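Local coordinates for protein CaaX farnesyltransferase beta subunit Ram1 (Aspergillus fumigatus, PDB 4L9P) that probably supplies the peptide-binding half of the zinc-dependent heterodimer that transfers a farnesyl group from farnesyl diphosphate to a cysteine near the C-terminus of target proteins, at residues Val155-Ala160 and Thr434-Thr439; Leu162-Glu167 and Val492-Ile497; Ala205-Ile210 and Met258-Leu263. All blocks are in the same frame, centred on the assembly; numbering follows the deposited sequence. Where two conformers were deposited one is given.

Interaction 1 of 3, residues Val155-Ala160 and Thr434-Thr439; sequences VYWALA and TCYALT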
# COMPACT_ATOMS: atom_id res chain seq x y z
N VAL B 155 9.85 -3.32 15.90
CA VAL B 155 9.35 -4.30 16.89
C VAL B 155 8.26 -5.17 16.26
O VAL B 155 8.34 -6.41 16.31
CB VAL B 155 8.80 -3.59 18.15
CG1 VAL B 155 8.18 -4.66 19.08
CG2 VAL B 155 9.94 -2.83 18.86
N TYR B 156 7.30 -4.55 15.59
CA TYR B 156 6.23 -5.29 14.96
C TYR B 156 6.75 -6.26 13.90
O TYR B 156 6.32 -7.41 13.87
CB TYR B 156 5.21 -4.31 14.34
CG TYR B 156 4.27 -5.05 13.41
CD1 TYR B 156 3.24 -5.93 13.89
CD2 TYR B 156 4.43 -4.90 12.02
CE1 TYR B 156 2.44 -6.67 12.95
CE2 TYR B 156 3.64 -5.63 11.10
CZ TYR B 156 2.63 -6.48 11.59
OH TYR B 156 1.86 -7.16 10.70
N TRP B 157 7.59 -5.79 12.98
CA TRP B 157 8.03 -6.67 11.87
C TRP B 157 8.74 -7.89 12.41
O TRP B 157 8.57 -9.03 11.91
CB TRP B 157 9.03 -5.93 10.93
CG TRP B 157 8.35 -4.78 10.19
CD1 TRP B 157 7.07 -4.77 9.69
CD2 TRP B 157 8.94 -3.54 9.83
NE1 TRP B 157 6.83 -3.54 9.09
CE2 TRP B 157 7.96 -2.78 9.16
CE3 TRP B 157 10.23 -2.98 10.04
CZ2 TRP B 157 8.21 -1.48 8.70
CZ3 TRP B 157 10.48 -1.68 9.56
CH2 TRP B 157 9.46 -0.96 8.91
N ALA B 158 9.59 -7.70 13.43
CA ALA B 158 10.34 -8.84 14.01
C ALA B 158 9.37 -9.77 14.75
O ALA B 158 9.45 -11.00 14.58
CB ALA B 158 11.44 -8.33 14.93
N LEU B 159 8.46 -9.24 15.59
CA LEU B 159 7.55 -10.16 16.30
C LEU B 159 6.65 -10.91 15.31
O LEU B 159 6.39 -12.11 15.51
CB LEU B 159 6.67 -9.38 17.28
CG LEU B 159 7.43 -8.79 18.47
CD1 LEU B 159 6.47 -7.88 19.26
CD2 LEU B 159 8.01 -9.95 19.36
N ALA B 160 6.15 -10.22 14.31
CA ALA B 160 5.31 -10.87 13.31
C ALA B 160 6.08 -11.99 12.59
O ALA B 160 5.55 -13.11 12.46
CB ALA B 160 4.82 -9.84 12.26
N THR B 434 11.42 -9.15 5.39
CA THR B 434 11.34 -10.48 6.00
C THR B 434 9.92 -10.70 6.53
O THR B 434 9.28 -11.74 6.22
CB THR B 434 12.37 -10.60 7.16
OG1 THR B 434 13.67 -10.41 6.63
CG2 THR B 434 12.27 -11.98 7.81
N CYS B 435 9.39 -9.74 7.30
CA CYS B 435 8.02 -9.90 7.76
C CYS B 435 7.01 -10.12 6.61
O CYS B 435 6.15 -11.05 6.66
CB CYS B 435 7.63 -8.61 8.54
SG CYS B 435 5.90 -8.49 9.02
N TYR B 436 7.05 -9.24 5.60
CA TYR B 436 5.98 -9.29 4.61
C TYR B 436 6.14 -10.41 3.58
O TYR B 436 5.12 -10.93 3.11
CB TYR B 436 5.76 -7.91 3.96
CG TYR B 436 5.15 -6.96 4.99
CD1 TYR B 436 3.94 -7.26 5.66
CD2 TYR B 436 5.80 -5.77 5.32
CE1 TYR B 436 3.35 -6.39 6.57
CE2 TYR B 436 5.23 -4.91 6.24
CZ TYR B 436 4.03 -5.19 6.87
OH TYR B 436 3.47 -4.33 7.80
N ALA B 437 7.38 -10.85 3.28
CA ALA B 437 7.51 -12.06 2.44
C ALA B 437 7.00 -13.28 3.21
O ALA B 437 6.29 -14.10 2.61
CB ALA B 437 8.95 -12.28 2.04
N LEU B 438 7.28 -13.38 4.51
CA LEU B 438 6.75 -14.50 5.30
C LEU B 438 5.23 -14.43 5.38
O LEU B 438 4.54 -15.43 5.32
CB LEU B 438 7.38 -14.53 6.69
CG LEU B 438 8.88 -14.91 6.69
CD1 LEU B 438 9.40 -14.66 8.11
CD2 LEU B 438 9.09 -16.37 6.31
N THR B 439 4.69 -13.21 5.53
CA THR B 439 3.24 -13.05 5.66
C THR B 439 2.57 -13.56 4.37
O THR B 439 1.58 -14.31 4.40
CB THR B 439 2.90 -11.57 5.91
OG1 THR B 439 3.38 -11.18 7.20
CG2 THR B 439 1.41 -11.37 5.89
O HOH W 1 1.12 -5.13 8.80
O HOH W 2 4.88 -1.88 7.47

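Interaction 2 of 3, residues Leu162-Glu167 and Val492-Ile497; sequences LCLLGE and VPFHPI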
# COMPACT_ATOMS: atom_id res chain seq x y z
N LEU B 162 8.69 -13.70 13.71
CA LEU B 162 8.87 -14.78 14.70
C LEU B 162 7.59 -15.57 14.91
O LEU B 162 7.61 -16.82 15.01
CB LEU B 162 9.35 -14.19 16.02
CG LEU B 162 10.74 -13.56 15.94
CD1 LEU B 162 11.04 -12.76 17.28
CD2 LEU B 162 11.83 -14.59 15.66
N CYS B 163 6.44 -14.90 15.05
CA CYS B 163 5.14 -15.60 15.14
C CYS B 163 4.87 -16.46 13.92
O CYS B 163 4.51 -17.65 14.08
CB CYS B 163 3.95 -14.64 15.35
SG CYS B 163 3.88 -13.88 16.94
N LEU B 164 5.06 -15.93 12.72
CA LEU B 164 4.84 -16.72 11.51
C LEU B 164 5.66 -18.01 11.52
O LEU B 164 5.18 -19.07 11.18
CB LEU B 164 5.22 -15.85 10.29
CG LEU B 164 4.12 -14.81 10.02
CD1 LEU B 164 4.75 -13.66 9.17
CD2 LEU B 164 2.99 -15.43 9.22
N LEU B 165 6.92 -17.89 11.94
CA LEU B 165 7.83 -19.03 12.00
C LEU B 165 7.57 -19.96 13.19
O LEU B 165 8.29 -20.96 13.33
CB LEU B 165 9.27 -18.51 12.06
CG LEU B 165 9.74 -17.97 10.71
CD1 LEU B 165 10.95 -17.09 10.90
CD2 LEU B 165 10.07 -19.12 9.68
N GLY B 166 6.58 -19.65 14.02
CA GLY B 166 6.16 -20.61 15.04
C GLY B 166 6.76 -20.40 16.38
O GLY B 166 6.65 -21.32 17.24
N GLU B 167 7.40 -19.25 16.63
CA GLU B 167 7.90 -18.94 17.97
C GLU B 167 6.81 -18.49 18.91
O GLU B 167 5.80 -17.87 18.49
CB GLU B 167 8.99 -17.88 17.96
CG GLU B 167 10.14 -18.22 17.03
CD GLU B 167 10.99 -19.33 17.59
OE1 GLU B 167 11.92 -19.03 18.39
OE2 GLU B 167 10.74 -20.52 17.24
N VAL B 492 2.46 -20.12 10.60
CA VAL B 492 1.22 -19.86 11.32
C VAL B 492 0.30 -18.99 10.47
O VAL B 492 0.77 -18.09 9.81
CB VAL B 492 1.62 -19.20 12.66
CG1 VAL B 492 0.51 -18.52 13.36
CG2 VAL B 492 2.46 -20.18 13.53
N PRO B 493 -1.02 -19.22 10.49
CA PRO B 493 -1.94 -18.36 9.70
C PRO B 493 -2.02 -16.95 10.34
O PRO B 493 -1.96 -16.79 11.58
CB PRO B 493 -3.30 -19.08 9.80
CG PRO B 493 -3.18 -19.95 11.05
CD PRO B 493 -1.68 -20.32 11.22
N PHE B 494 -2.13 -15.92 9.48
CA PHE B 494 -2.36 -14.55 9.93
C PHE B 494 -3.72 -14.06 9.47
O PHE B 494 -4.22 -14.43 8.40
CB PHE B 494 -1.29 -13.62 9.37
CG PHE B 494 -0.13 -13.32 10.28
CD1 PHE B 494 0.30 -14.24 11.26
CD2 PHE B 494 0.52 -12.10 10.12
CE1 PHE B 494 1.40 -13.91 12.09
CE2 PHE B 494 1.59 -11.76 10.91
CZ PHE B 494 2.07 -12.67 11.93
N HIS B 495 -4.31 -13.22 10.28
CA HIS B 495 -5.60 -12.63 9.93
C HIS B 495 -5.39 -11.66 8.75
O HIS B 495 -4.51 -10.81 8.79
CB HIS B 495 -6.05 -11.83 11.15
CG HIS B 495 -7.48 -11.40 11.11
ND1 HIS B 495 -7.95 -10.45 10.23
CD2 HIS B 495 -8.55 -11.84 11.82
CE1 HIS B 495 -9.26 -10.29 10.41
NE2 HIS B 495 -9.65 -11.16 11.35
N PRO B 496 -6.17 -11.80 7.68
CA PRO B 496 -5.87 -10.94 6.50
C PRO B 496 -6.11 -9.44 6.71
O PRO B 496 -5.54 -8.66 5.95
CB PRO B 496 -6.77 -11.44 5.40
CG PRO B 496 -7.64 -12.49 6.08
CD PRO B 496 -7.19 -12.82 7.48
N ILE B 497 -6.94 -9.04 7.67
CA ILE B 497 -7.12 -7.60 7.92
C ILE B 497 -6.11 -7.10 8.98
O ILE B 497 -5.52 -6.04 8.79
CB ILE B 497 -8.52 -7.32 8.50
CG1 ILE B 497 -9.57 -7.71 7.48
CG2 ILE B 497 -8.67 -5.85 8.89
CD1 ILE B 497 -11.02 -7.57 8.02

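Interaction 3 of 3, residues Ala205-Ile210 and Met258-Leu263; sequences AAVLSI and MVVHAL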
# COMPACT_ATOMS: atom_id res chain seq x y z
N ALA B 205 1.54 -0.28 14.76
CA ALA B 205 2.63 -1.23 15.04
C ALA B 205 2.69 -1.60 16.51
O ALA B 205 2.89 -2.78 16.86
CB ALA B 205 3.99 -0.62 14.62
N ALA B 206 2.51 -0.61 17.38
CA ALA B 206 2.55 -0.91 18.78
C ALA B 206 1.37 -1.78 19.23
O ALA B 206 1.54 -2.70 20.03
CB ALA B 206 2.60 0.41 19.61
N VAL B 207 0.15 -1.43 18.79
CA VAL B 207 -1.00 -2.25 19.16
C VAL B 207 -0.89 -3.67 18.67
O VAL B 207 -1.24 -4.62 19.40
CB VAL B 207 -2.31 -1.58 18.67
CG1 VAL B 207 -3.54 -2.52 18.83
CG2 VAL B 207 -2.55 -0.29 19.45
N LEU B 208 -0.42 -3.86 17.45
CA LEU B 208 -0.26 -5.23 16.93
C LEU B 208 0.83 -5.97 17.70
O LEU B 208 0.71 -7.19 17.96
CB LEU B 208 0.12 -5.17 15.44
CG LEU B 208 -1.02 -4.75 14.50
CD1 LEU B 208 -0.63 -4.95 13.05
CD2 LEU B 208 -2.38 -5.36 14.78
N SER B 209 1.89 -5.25 18.08
CA SER B 209 2.93 -5.89 18.91
C SER B 209 2.39 -6.33 20.25
O SER B 209 2.71 -7.42 20.76
CB SER B 209 4.12 -4.93 19.12
OG SER B 209 4.78 -4.62 17.88
N ILE B 210 1.63 -5.44 20.90
CA ILE B 210 1.01 -5.77 22.18
C ILE B 210 0.07 -6.95 22.03
O ILE B 210 0.04 -7.82 22.91
CB ILE B 210 0.30 -4.48 22.71
CG1 ILE B 210 1.37 -3.51 23.23
CG2 ILE B 210 -0.74 -4.82 23.78
CD1 ILE B 210 0.82 -2.09 23.46
N MET B 258 -8.30 2.76 11.84
CA MET B 258 -9.43 1.87 12.09
C MET B 258 -9.05 0.52 12.65
O MET B 258 -9.83 -0.06 13.42
CB MET B 258 -10.28 1.72 10.84
CG MET B 258 -11.00 3.04 10.49
SD MET B 258 -11.97 3.84 11.89
CE MET B 258 -13.00 2.51 12.43
N VAL B 259 -7.86 0.04 12.35
CA VAL B 259 -7.39 -1.19 13.02
C VAL B 259 -7.15 -0.91 14.48
O VAL B 259 -7.54 -1.74 15.33
CB VAL B 259 -6.09 -1.68 12.36
CG1 VAL B 259 -5.36 -2.67 13.29
CG2 VAL B 259 -6.43 -2.35 11.03
N VAL B 260 -6.50 0.20 14.84
CA VAL B 260 -6.34 0.53 16.27
C VAL B 260 -7.71 0.67 16.96
O VAL B 260 -7.93 0.14 18.06
CB VAL B 260 -5.56 1.81 16.44
CG1 VAL B 260 -5.57 2.35 17.90
CG2 VAL B 260 -4.09 1.56 15.96
N HIS B 261 -8.62 1.36 16.26
CA HIS B 261 -9.97 1.58 16.82
C HIS B 261 -10.64 0.24 17.10
O HIS B 261 -11.24 0.04 18.18
CB HIS B 261 -10.73 2.42 15.81
CG HIS B 261 -12.07 2.89 16.28
ND1 HIS B 261 -13.15 2.04 16.44
CD2 HIS B 261 -12.48 4.12 16.69
CE1 HIS B 261 -14.18 2.75 16.91
NE2 HIS B 261 -13.80 4.01 17.07
N ALA B 262 -10.60 -0.68 16.13
CA ALA B 262 -11.27 -1.97 16.26
C ALA B 262 -10.62 -2.84 17.34
O ALA B 262 -11.31 -3.42 18.18
CB ALA B 262 -11.22 -2.75 14.94
N LEU B 263 -9.28 -2.96 17.32
CA LEU B 263 -8.68 -3.89 18.27
C LEU B 263 -8.80 -3.40 19.73
O LEU B 263 -8.77 -4.22 20.64
CB LEU B 263 -7.20 -4.14 17.94
CG LEU B 263 -7.02 -4.92 16.65
CD1 LEU B 263 -5.48 -5.00 16.32
CD2 LEU B 263 -7.57 -6.34 16.76

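Interaction 1 of 3, residues Val155-Ala160 and Thr434-Thr439
The helical segments around W157 and C435 run in roughly the same direction, their axes 39° apart and 8.8 Å from each other at closest approach. Nearest across the gap are the CA atoms of W157 and C435, at 5.2 Å. A160 and C435, both small, point at the partner helix, consistent with the close approach. C435 fills the centre. Its CB rests on the carbonyl O of W157 at 3.5 Å. SG is turned anti to the backbone N (chi1 172°), which carries SG to 3.7 Å from A160 CB. The sulfur also makes oblique sulfur-aromatic contacts with the rings of Y156 and W157. Y436 reaches across beside it. Its CE2 lies 3.5 Å from W157 NE1, and the two rings meet obliquely, with planes at 72°. Y436 OH lies at the edge of the Y156 ring, 3.6 Å from Y156 CE2.

Two waters complete the polar side. One links Y436 OH to Y156 OH and donates to the latter, which also bonds to V499 O. The other accepts from W157 NE1 at 3.0 Å and binds Y436 OH. The Y436 hydroxyl is therefore gripped by two waters, both at the edge of its ring.

Y436 also meets H370, W371 and Y432, close to the zinc ligands C367 and H433. Within the alpha-alpha toroid, this contact joins helix 151-164 to helix 431-444, between segments 274 residues apart in the chain. Helix 200-213 packs against V155 and Y156, and helix 126-135 against T434.

Interaction 2 of 3, residues Leu162-Glu167 and Val492-Ile497
L164 presses on one face of the F494 ring, and this is the heart of the tight part of the contact. Its CG lies 3.5 Å from F494 CZ. Its CD2 stands 3.7 Å from the ring centroid and 17° off the normal, a CH-pi contact over the face. The two side chains cross at about a right angle. A chi1 of -76° sets L164 CG beside the backbone N, and the branch then lies over the F494 ring, with CD2 also near V492 O. C163 comes to the same ring from another direction: its CB is at the edge, 4.2 Å from F494 CE1. V492 CG2 packs closely too, 3.3 Å from C163 O.

One backbone bond ties the segments. V492 N donates to L164 O at 3.0 Å and 165°, in the carbonyl plane and on a lone pair. V492 O is taken by S442 OG of helix 431-444.

The solvent side is looser. V492 is partly exposed there. G166, exposed, brings its CA to 4.0 Å from V492 CG2.

The helix stops here. G166 has positive phi, G166 N bonds to C163 O, and E167 N closes the wider turn to L162 O at 2.9 Å. This is a Schellman motif closing helix 151-164 of the alpha-alpha toroid, with the loop before helix 502-513 packed on it.

Interaction 3 of 3, residues Ala205-Ile210 and Met258-Leu263
V207 and L208 pack against V259, V260 and L263 between two helices of the alpha-alpha toroid, the barrel of helices seen in prenyltransferase beta subunits. The segments belong to helices 200-213 and 251-263. The axes of segments 205-210 and 258-263 differ in direction by 37° and come within 10.0 Å. The closest CA atoms, those of V207 and V260, are 6.7 Å apart. This leaves room for a layer of branched side chains between the backbones.

The contact across the two segments is apolar. V207 points at the partner helix and uses both methyls. With CG1 anti to the backbone N (chi1 171°), that branch faces L263 CD1 at 4.0 Å and lies near L263 CB as well. The other branch, CG2, meets V260 CG2 at 4.2 Å. The V207 fork thus touches two residues that lie nearly one turn apart on helix 251-263. The side chains of V207 and L263 pass at a slant. L208 starts off to one side, but its end comes nearer. Its CD2 approaches V259 CG1 at 4.3 Å and L263 CD1 more closely. All five residues are buried.

The side-chain hydrogen bond within the two segments is local to helix 200-213. S209 OG turns back to A205 O at 2.8 Å, tilted 33° from the carbonyl plane. S209 N reaches the same oxygen from the opposite face of that plane. A205 O therefore accepts twice, and S209 OG donates within its own helix.

Outside partners place the pair. Helix 151-164 covers L208 and S209, while helices 173-183 and 216-221 pack on I210. A262 O bonds to R509 NH1 of helix 502-513. The tightest point is the crossing of L208 and L263 at about a right angle, where CD2 of L208 and CD1 of L263 are 3.5 Å apart, closer than usual for two methyls.

Helix 151-164 takes part in interactions 1 and 2, whose centres are 9 Å apart. L164 joins them: its CD1 lies 3.4 Å from T439 OG1, while A160 O is 3.5 Å from F494 CZ. Interaction 3 lies farther off, its centre 15 Å from that of interaction 1. There Y156 CE1 touches L208 CD1 at 3.5 Å. Interactions 2 and 3 do not touch. Interaction 1 is nearest the active site: the Y436 side chain is about 4 Å from that of C367 and about 6 Å from the bound farnesyl diphosphate analogue. The V259 side chain is about 8 Å from that ligand and the F494 side chain about 13 Å.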